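Long-range contacts in peroxinectin A (Dictyostelium discoideum, PDB 6ERC), which oxidises phenolic donors, iodide and thiocyanate with hydrogen peroxide as a secreted haem peroxidase: residues L29-K34 with V128-V133; A290-E295 with Y459-R464; K187-V192 with L206-E211. One frame throughout, in Å; residues are numbered along the deposited sequence.

Contact 1: L29-K34 with V128-V133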
loop_
_atom_site.group_PDB
_atom_site.type_symbol
_atom_site.label_atom_id
_atom_site.label_comp_id
_atom_site.label_asym_id
_atom_site.label_seq_id
_atom_site.Cartn_x
_atom_site.Cartn_y
_atom_site.Cartn_z
ATOM N N LEU A 29 -15.851 -4.603 8.372
ATOM C CA LEU A 29 -16.922 -3.618 8.465
ATOM C C LEU A 29 -18.261 -4.216 8.067
ATOM O O LEU A 29 -19.305 -3.771 8.555
ATOM C CB LEU A 29 -16.618 -2.412 7.576
ATOM C CG LEU A 29 -15.260 -1.735 7.764
ATOM C CD1 LEU A 29 -15.144 -0.548 6.822
ATOM C CD2 LEU A 29 -15.060 -1.305 9.209
ATOM N N ALA A 30 -18.246 -5.222 7.193
ATOM C CA ALA A 30 -19.453 -5.859 6.691
ATOM C C ALA A 30 -19.263 -7.369 6.702
ATOM O O ALA A 30 -18.156 -7.871 6.494
ATOM C CB ALA A 30 -19.778 -5.382 5.271
ATOM N N ASN A 31 -20.351 -8.090 6.952
ATOM C CA ASN A 31 -20.282 -9.543 6.946
ATOM C C ASN A 31 -19.738 -10.030 5.604
ATOM O O ASN A 31 -20.142 -9.523 4.553
ATOM C CB ASN A 31 -21.661 -10.156 7.194
ATOM C CG ASN A 31 -22.100 -10.044 8.634
ATOM O OD1 ASN A 31 -21.820 -10.921 9.449
ATOM N ND2 ASN A 31 -22.796 -8.963 8.958
ATOM N N PRO A 32 -18.818 -10.990 5.596
ATOM C CA PRO A 32 -18.391 -11.579 4.324
ATOM C C PRO A 32 -19.370 -12.633 3.832
ATOM O O PRO A 32 -20.090 -13.261 4.611
ATOM C CB PRO A 32 -17.033 -12.206 4.667
ATOM C CG PRO A 32 -17.126 -12.527 6.114
ATOM C CD PRO A 32 -18.009 -11.477 6.729
ATOM N N ILE A 33 -19.398 -12.813 2.510
ATOM C CA ILE A 33 -20.134 -13.916 1.905
ATOM C C ILE A 33 -19.226 -15.136 1.893
ATOM O O ILE A 33 -17.998 -15.017 1.872
ATOM C CB ILE A 33 -20.636 -13.568 0.486
ATOM C CG1 ILE A 33 -19.479 -13.163 -0.429
ATOM C CG2 ILE A 33 -21.673 -12.462 0.550
ATOM C CD1 ILE A 33 -19.869 -13.087 -1.897
ATOM N N LYS A 34 -19.831 -16.323 1.912
ATOM C CA LYS A 34 -19.063 -17.561 1.965
ATOM C C LYS A 34 -18.015 -17.590 0.861
ATOM O O LYS A 34 -18.330 -17.414 -0.320
ATOM C CB LYS A 34 -20.000 -18.766 1.841
ATOM C CG LYS A 34 -21.050 -18.849 2.937
ATOM C CD LYS A 34 -21.619 -20.257 3.077
ATOM C CE LYS A 34 -22.303 -20.731 1.806
ATOM N NZ LYS A 34 -22.921 -22.079 1.986
ATOM N N VAL A 128 -18.817 -14.122 17.076
ATOM C CA VAL A 128 -17.993 -12.980 17.464
ATOM C C VAL A 128 -17.745 -12.126 16.228
ATOM O O VAL A 128 -17.178 -12.607 15.241
ATOM C CB VAL A 128 -16.654 -13.413 18.087
ATOM C CG1 VAL A 128 -15.783 -12.196 18.397
ATOM C CG2 VAL A 128 -16.894 -14.234 19.351
ATOM N N GLY A 129 -18.160 -10.861 16.284
ATOM C CA GLY A 129 -17.908 -9.931 15.202
ATOM C C GLY A 129 -18.743 -10.229 13.966
ATOM O O GLY A 129 -19.791 -10.877 14.017
ATOM N N LYS A 130 -18.255 -9.726 12.833
ATOM C CA LYS A 130 -18.892 -9.932 11.533
ATOM C C LYS A 130 -18.096 -10.994 10.779
ATOM O O LYS A 130 -17.052 -10.703 10.192
ATOM C CB LYS A 130 -18.959 -8.627 10.743
ATOM C CG LYS A 130 -19.847 -7.560 11.359
ATOM C CD LYS A 130 -19.844 -6.289 10.513
ATOM C CE LYS A 130 -20.647 -5.176 11.172
ATOM N NZ LYS A 130 -22.089 -5.519 11.295
ATOM N N THR A 131 -18.592 -12.227 10.792
ATOM C CA THR A 131 -17.970 -13.316 10.046
ATOM C C THR A 131 -19.057 -14.000 9.223
ATOM O O THR A 131 -20.148 -13.460 8.999
ATOM C CB THR A 131 -17.254 -14.296 10.984
ATOM O OG1 THR A 131 -16.568 -15.289 10.207
ATOM C CG2 THR A 131 -18.248 -14.981 11.920
ATOM N N VAL A 132 -18.756 -15.208 8.748
ATOM C CA VAL A 132 -19.727 -16.043 8.052
ATOM C C VAL A 132 -19.346 -17.498 8.270
ATOM O O VAL A 132 -18.165 -17.843 8.368
ATOM C CB VAL A 132 -19.802 -15.715 6.541
ATOM C CG1 VAL A 132 -18.493 -16.064 5.831
ATOM C CG2 VAL A 132 -20.969 -16.447 5.903
ATOM N N VAL A 133 -20.360 -18.356 8.348
ATOM C CA VAL A 133 -20.131 -19.794 8.446
ATOM C C VAL A 133 -19.675 -20.287 7.077
ATOM O O VAL A 133 -20.442 -20.262 6.111
ATOM C CB VAL A 133 -21.386 -20.534 8.921
ATOM C CG1 VAL A 133 -21.207 -22.049 8.800
ATOM C CG2 VAL A 133 -21.704 -20.157 10.361
#
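Lys130 opens the contact by lying across the Leu29-Ala30 peptide. With CG anti to the carbonyl carbon (chi1 -65°), the extended chain lays CD 3.2 Å and CE 3.3 Å from Leu29 O, and the bend at chi4 turns the ammonium group off that carbonyl. The side chain of Asn31 crosses that of Lys130 at about a right angle, with Asn31 CG 4.0 Å from Lys130 CB. Lys130 also reaches Arg28, just before Leu29. Thr131 starts its side chain away from the other segment; it packs on Cys139, and the backbone makes the contact. Its carbonyl oxygen and that of Lys130 both lie beside the proline ring, each 3.7 Å from Pro32 CD.

Residues 29-34 and 130-133 run nearly parallel, their end-to-end directions 8° apart, and both segments come off one antiparallel sheet. Residues 128-133 belong to the connection between the neighbouring strands 113-124 and 139-144, which the Cys126-Cys139 disulfide closes at its base, from just past strand 113-124 to the start of strand 139-144, whereas 29-34 follows strand 24-25, the edge strand beside 139-144.

Val132 points into the other loop and straddles the Pro32 carbonyl, with Val132 CB 3.1 Å from Pro32 O and a methyl to each flank. CG1 sits in the crowded position between backbone N and carbonyl carbon (chi1 66°) and passes Pro32 CG at 3.8 Å, the two side chains sliding past each other in opposite directions. CG2 meets the aliphatic stem of Lys34, which crosses the valine at about a right angle. At Val133 the isopropyl group packs on Cys126 and Cys139, and its carbonyl oxygen lies 3.3 Å from Lys34 CD. The side chain of Lys34 touches Glu135 and comes within about 5 Å of a bound N-acetylglucosamine.

Contact 2: A290-E295 with Y459-R464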
loop_
_atom_site.group_PDB
_atom_site.type_symbol
_atom_site.label_atom_id
_atom_site.label_comp_id
_atom_site.label_asym_id
_atom_site.label_seq_id
_atom_site.Cartn_x
_atom_site.Cartn_y
_atom_site.Cartn_z
ATOM N N ALA A 290 -7.235 -0.440 16.380
ATOM C CA ALA A 290 -6.521 0.066 15.215
ATOM C C ALA A 290 -6.322 -0.985 14.131
ATOM O O ALA A 290 -5.819 -0.645 13.054
ATOM C CB ALA A 290 -5.157 0.614 15.642
ATOM N N GLN A 291 -6.695 -2.240 14.386
ATOM C CA GLN A 291 -6.505 -3.306 13.413
ATOM C C GLN A 291 -7.113 -2.919 12.069
ATOM O O GLN A 291 -8.165 -2.279 12.007
ATOM C CB GLN A 291 -7.139 -4.601 13.928
ATOM C CG GLN A 291 -6.896 -5.824 13.054
ATOM C CD GLN A 291 -5.500 -6.388 13.207
ATOM O OE1 GLN A 291 -4.910 -6.337 14.286
ATOM N NE2 GLN A 291 -4.963 -6.936 12.124
ATOM N N VAL A 292 -6.437 -3.312 10.987
ATOM C CA VAL A 292 -6.905 -2.973 9.650
ATOM C C VAL A 292 -8.166 -3.767 9.327
ATOM O O VAL A 292 -8.312 -4.931 9.722
ATOM C CB VAL A 292 -5.802 -3.239 8.610
ATOM C CG1 VAL A 292 -6.325 -3.006 7.189
ATOM C CG2 VAL A 292 -4.589 -2.362 8.884
ATOM N N SER A 293 -9.084 -3.139 8.601
ATOM C CA SER A 293 -10.297 -3.809 8.162
ATOM C C SER A 293 -10.049 -4.536 6.849
ATOM O O SER A 293 -9.260 -4.098 6.007
ATOM C CB SER A 293 -11.443 -2.813 7.986
ATOM O OG SER A 293 -11.211 -1.977 6.867
ATOM N N ASN A 294 -10.746 -5.659 6.678
ATOM C CA ASN A 294 -10.575 -6.460 5.473
ATOM C C ASN A 294 -10.972 -5.682 4.228
ATOM O O ASN A 294 -10.350 -5.841 3.172
ATOM C CB ASN A 294 -11.396 -7.744 5.584
ATOM C CG ASN A 294 -10.801 -8.882 4.792
ATOM O OD1 ASN A 294 -10.524 -8.747 3.600
ATOM N ND2 ASN A 294 -10.584 -10.012 5.456
ATOM N N GLU A 295 -11.991 -4.829 4.334
ATOM C CA GLU A 295 -12.439 -4.066 3.176
ATOM C C GLU A 295 -11.465 -2.949 2.831
ATOM O O GLU A 295 -11.336 -2.587 1.657
ATOM C CB GLU A 295 -13.831 -3.487 3.430
ATOM C CG GLU A 295 -14.913 -4.527 3.706
ATOM C CD GLU A 295 -14.881 -5.045 5.136
ATOM O OE1 GLU A 295 -13.908 -4.746 5.860
ATOM O OE2 GLU A 295 -15.834 -5.749 5.534
ATOM N N TYR A 459 -11.826 6.709 5.275
ATOM C CA TYR A 459 -12.017 7.585 6.425
ATOM C C TYR A 459 -12.141 6.778 7.707
ATOM O O TYR A 459 -11.562 7.139 8.739
ATOM C CB TYR A 459 -13.261 8.452 6.218
ATOM C CG TYR A 459 -13.524 9.431 7.342
ATOM C CD1 TYR A 459 -14.146 9.024 8.516
ATOM C CD2 TYR A 459 -13.160 10.764 7.224
ATOM C CE1 TYR A 459 -14.389 9.913 9.543
ATOM C CE2 TYR A 459 -13.401 11.663 8.246
ATOM C CZ TYR A 459 -14.015 11.233 9.403
ATOM O OH TYR A 459 -14.256 12.124 10.425
ATOM N N GLU A 460 -12.884 5.671 7.658
ATOM C CA GLU A 460 -13.148 4.898 8.865
ATOM C C GLU A 460 -11.884 4.217 9.375
ATOM O O GLU A 460 -11.685 4.097 10.590
ATOM C CB GLU A 460 -14.249 3.873 8.586
ATOM C CG GLU A 460 -14.858 3.247 9.834
ATOM C CD GLU A 460 -14.049 2.082 10.377
ATOM O OE1 GLU A 460 -13.244 1.503 9.617
ATOM O OE2 GLU A 460 -14.221 1.744 11.567
ATOM N N GLN A 461 -11.014 3.771 8.467
ATOM C CA GLN A 461 -9.797 3.082 8.882
ATOM C C GLN A 461 -8.833 4.040 9.572
ATOM O O GLN A 461 -8.407 3.803 10.709
ATOM C CB GLN A 461 -9.126 2.429 7.672
ATOM C CG GLN A 461 -7.839 1.694 8.010
ATOM C CD GLN A 461 -8.053 0.591 9.022
ATOM O OE1 GLN A 461 -8.660 -0.435 8.719
ATOM N NE2 GLN A 461 -7.565 0.801 10.235
ATOM N N PHE A 462 -8.469 5.130 8.896
ATOM C CA PHE A 462 -7.433 6.007 9.424
ATOM C C PHE A 462 -7.875 6.741 10.684
ATOM O O PHE A 462 -7.021 7.204 11.448
ATOM C CB PHE A 462 -6.991 6.997 8.349
ATOM C CG PHE A 462 -6.104 6.386 7.304
ATOM C CD1 PHE A 462 -4.844 5.916 7.638
ATOM C CD2 PHE A 462 -6.526 6.273 5.992
ATOM C CE1 PHE A 462 -4.024 5.349 6.683
ATOM C CE2 PHE A 462 -5.709 5.708 5.034
ATOM C CZ PHE A 462 -4.457 5.248 5.380
ATOM N N PHE A 463 -9.179 6.851 10.930
ATOM C CA PHE A 463 -9.621 7.337 12.230
ATOM C C PHE A 463 -9.182 6.388 13.336
ATOM O O PHE A 463 -8.769 6.825 14.417
ATOM C CB PHE A 463 -11.136 7.506 12.247
ATOM C CG PHE A 463 -11.665 8.046 13.541
ATOM C CD1 PHE A 463 -12.008 7.194 14.576
ATOM C CD2 PHE A 463 -11.813 9.410 13.726
ATOM C CE1 PHE A 463 -12.494 7.690 15.767
ATOM C CE2 PHE A 463 -12.296 9.912 14.914
ATOM C CZ PHE A 463 -12.638 9.050 15.937
ATOM N N ARG A 464 -9.254 5.081 13.078
ATOM C CA ARG A 464 -8.938 4.105 14.112
ATOM C C ARG A 464 -7.434 3.948 14.306
ATOM O O ARG A 464 -6.965 3.878 15.448
ATOM C CB ARG A 464 -9.586 2.761 13.779
ATOM C CG ARG A 464 -11.094 2.757 13.990
ATOM C CD ARG A 464 -11.712 1.385 13.775
ATOM N NE ARG A 464 -11.632 0.953 12.383
ATOM C CZ ARG A 464 -10.723 0.116 11.891
ATOM N NH1 ARG A 464 -10.752 -0.206 10.605
ATOM N NH2 ARG A 464 -9.788 -0.407 12.672
HETATM O O HOH W 1 -12.077 0.967 7.346
#
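Arg464 NH2 donates to Gln291 O at 2.6 Å, a nearly straight bond (164°) with the oxygen close to the guanidinium plane; NH2 also bonds Asn289 O. The other edge of the guanidinium grips Glu460 side-on in a salt bridge, Arg464 NE to Glu460 OE2 at 2.8 Å and Arg464 NH1 to Glu460 OE1 at 3.2 Å. Gln461, one residue on, bends at chi2 (59°) and brings its OE1 to the backbone of the other segment, where it accepts from Ser293 N at 2.7 Å and takes a second, weak bond from Arg464 NH1. Ser293 is the N-cap of helix 294-300: its OG accepts from Phe296 N and donates to a water that in turn donates to Glu460 OE1. Helix 452-467 is thus joined to the loop and cap leading into helix 294-300, beside the haem, which lies about 7 Å from the side chain of Val292. With an alanine here in place of Arg464, Glu460 is likely to lose its cation, and Gln291 O and Gln461 OE1 the donors just described. Gln291 OE1 has its own partner, Thr24 OG1, while Ala290 CB rests 3.7 Å from Arg464 O.

Contact 3: K187-V192 with L206-E211; sequences KNVPGV and LYSVGE
Ser208 OG faces two consecutive backbone nitrogens across two limbs of one long loop, which runs from strand 182-184 to helix 218-241. Val189 N gives it a straight (160°) but long and weak hydrogen bond of 3.4 Å, and Asn188 N lies at the same distance from it. A chi1 of -55°, OG anti to the carbonyl carbon, turns the hydroxyl to these nitrogens; Ser208 CB packs on the valine, 3.6 Å from Val189 CG2. A water bridges the limbs, accepting from Asn188 N at 3.0 Å and donating to Leu206 O.

Lys187 and Tyr207 lie side by side and point the same way. The lysine methylenes run past the CD1-CE1 bond of the ring, Lys187 CG 3.6 Å from Tyr207 CD1 and Lys187 CD 3.9 Å from Tyr207 CE1, and Lys187 CG also touches the Leu206 carbonyl. The phenol ring meets Leu221 of helix 218-241.

Past Val189 the chain reverses in a type II turn ending at Val192, with Gly191 at the position that takes positive phi. The turn brings Val192 back: Val192 CG1 lies 3.5 Å from Val209 O and also meets Ser208 CB. Both valines continue onto helix 160-166. Val209 packs on Met194 and His224, and its side chain is about 8 Å from those of His81 and Arg213, the predicted proton acceptor and transition-state stabiliser.

With one weak direct hydrogen bond, one water bridge and otherwise methyl and methylene packing, the two limbs are probably held more by fit than by strong polar bonds.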
loop_
_atom_site.group_PDB
_atom_site.type_symbol
_atom_site.label_atom_id
_atom_site.label_comp_id
_atom_site.label_asym_id
_atom_site.label_seq_id
_atom_site.Cartn_x
_atom_site.Cartn_y
_atom_site.Cartn_z
ATOM N N LYS A 187 22.619 -3.828 1.333
ATOM C CA LYS A 187 22.343 -5.006 0.523
ATOM C C LYS A 187 22.940 -6.244 1.182
ATOM O O LYS A 187 23.880 -6.161 1.976
ATOM C CB LYS A 187 22.898 -4.848 -0.899
ATOM C CG LYS A 187 22.179 -3.791 -1.729
ATOM C CD LYS A 187 22.933 -3.462 -3.014
ATOM C CE LYS A 187 24.178 -2.623 -2.732
ATOM N NZ LYS A 187 24.843 -2.154 -3.979
ATOM N N ASN A 188 22.371 -7.403 0.831
ATOM C CA ASN A 188 22.865 -8.706 1.283
ATOM C C ASN A 188 22.879 -8.820 2.804
ATOM O O ASN A 188 23.658 -9.591 3.371
ATOM C CB ASN A 188 24.266 -8.991 0.733
ATOM C CG ASN A 188 24.308 -9.005 -0.777
ATOM O OD1 ASN A 188 23.306 -9.279 -1.431
ATOM N ND2 ASN A 188 25.475 -8.713 -1.341
ATOM N N VAL A 189 22.021 -8.065 3.481
ATOM C CA VAL A 189 21.985 -8.079 4.941
ATOM C C VAL A 189 21.442 -9.429 5.401
ATOM O O VAL A 189 20.307 -9.785 5.050
ATOM C CB VAL A 189 21.139 -6.918 5.488
ATOM C CG1 VAL A 189 21.137 -6.929 7.012
ATOM C CG2 VAL A 189 21.666 -5.591 4.961
ATOM N N PRO A 190 22.198 -10.210 6.178
ATOM C CA PRO A 190 21.668 -11.490 6.662
ATOM C C PRO A 190 20.428 -11.292 7.520
ATOM O O PRO A 190 20.320 -10.328 8.279
ATOM C CB PRO A 190 22.829 -12.072 7.477
ATOM C CG PRO A 190 24.043 -11.374 6.973
ATOM C CD PRO A 190 23.588 -9.999 6.614
ATOM N N GLY A 191 19.487 -12.223 7.392
ATOM C CA GLY A 191 18.273 -12.196 8.179
ATOM C C GLY A 191 17.187 -11.278 7.665
ATOM O O GLY A 191 16.128 -11.190 8.301
ATOM N N VAL A 192 17.403 -10.594 6.546
ATOM C CA VAL A 192 16.405 -9.676 5.998
ATOM C C VAL A 192 15.881 -10.239 4.681
ATOM O O VAL A 192 16.384 -9.873 3.609
ATOM C CB VAL A 192 16.989 -8.270 5.798
ATOM C CG1 VAL A 192 15.901 -7.309 5.328
ATOM C CG2 VAL A 192 17.628 -7.770 7.089
ATOM N N LEU A 206 19.237 -6.958 -4.712
ATOM C CA LEU A 206 18.153 -6.157 -4.164
ATOM C C LEU A 206 18.586 -5.474 -2.873
ATOM O O LEU A 206 19.455 -5.962 -2.143
ATOM C CB LEU A 206 16.922 -7.022 -3.889
ATOM C CG LEU A 206 16.321 -7.791 -5.067
ATOM C CD1 LEU A 206 15.113 -8.586 -4.593
ATOM C CD2 LEU A 206 15.936 -6.859 -6.209
ATOM N N TYR A 207 17.962 -4.336 -2.591
ATOM C CA TYR A 207 18.243 -3.606 -1.365
ATOM C C TYR A 207 17.485 -4.224 -0.198
ATOM O O TYR A 207 16.344 -4.667 -0.345
ATOM C CB TYR A 207 17.867 -2.133 -1.526
ATOM C CG TYR A 207 18.730 -1.406 -2.537
ATOM C CD1 TYR A 207 19.985 -0.924 -2.187
ATOM C CD2 TYR A 207 18.291 -1.210 -3.842
ATOM C CE1 TYR A 207 20.778 -0.265 -3.103
ATOM C CE2 TYR A 207 19.078 -0.550 -4.767
ATOM C CZ TYR A 207 20.322 -0.079 -4.391
ATOM O OH TYR A 207 21.111 0.577 -5.305
ATOM N N SER A 208 18.134 -4.259 0.963
ATOM C CA SER A 208 17.577 -4.869 2.166
ATOM C C SER A 208 16.969 -3.776 3.042
ATOM O O SER A 208 17.696 -2.987 3.656
ATOM C CB SER A 208 18.658 -5.642 2.918
ATOM O OG SER A 208 19.274 -6.598 2.072
ATOM N N VAL A 209 15.636 -3.735 3.099
ATOM C CA VAL A 209 14.905 -2.764 3.902
ATOM C C VAL A 209 13.876 -3.501 4.753
ATOM O O VAL A 209 13.623 -4.693 4.578
ATOM C CB VAL A 209 14.221 -1.683 3.037
ATOM C CG1 VAL A 209 15.269 -0.843 2.311
ATOM C CG2 VAL A 209 13.248 -2.317 2.045
ATOM N N GLY A 210 13.265 -2.759 5.677
ATOM C CA GLY A 210 12.392 -3.344 6.683
ATOM C C GLY A 210 11.121 -3.974 6.149
ATOM O O GLY A 210 10.390 -4.593 6.929
ATOM N N GLU A 211 10.835 -3.836 4.856
ATOM C CA GLU A 211 9.603 -4.350 4.270
ATOM C C GLU A 211 9.939 -5.221 3.068
ATOM O O GLU A 211 10.645 -4.776 2.157
ATOM C CB GLU A 211 8.678 -3.197 3.869
ATOM C CG GLU A 211 7.212 -3.429 4.215
ATOM C CD GLU A 211 6.487 -4.227 3.152
ATOM O OE1 GLU A 211 6.796 -4.022 1.962
ATOM O OE2 GLU A 211 5.617 -5.054 3.502
HETATM O O HOH W 2 20.214 -8.137 -1.070
#

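Contacts 1 and 2 adjoin: Glu295, in the helix that Ser293 caps, accepts from Leu29 N and Ala30 N, while a Leu29 methyl packs on Glu460. They differ in place and chemistry. Contact 1 is a surface meeting of two loops from one sheet, made by aliphatic stems and carbonyls with no clear hydrogen bond across it; contact 2 is buried near the haem and relies on short hydrogen bonds beside a salt bridge. Contact 3, largely buried, stands apart, its nearest atoms about 12 Å from contact 2 and about 22 Å from contact 1. It joins two limbs of the loop between strand 182-184 and helix 218-241, packed on that helix and helix 160-166; its polar links are weak or water-borne.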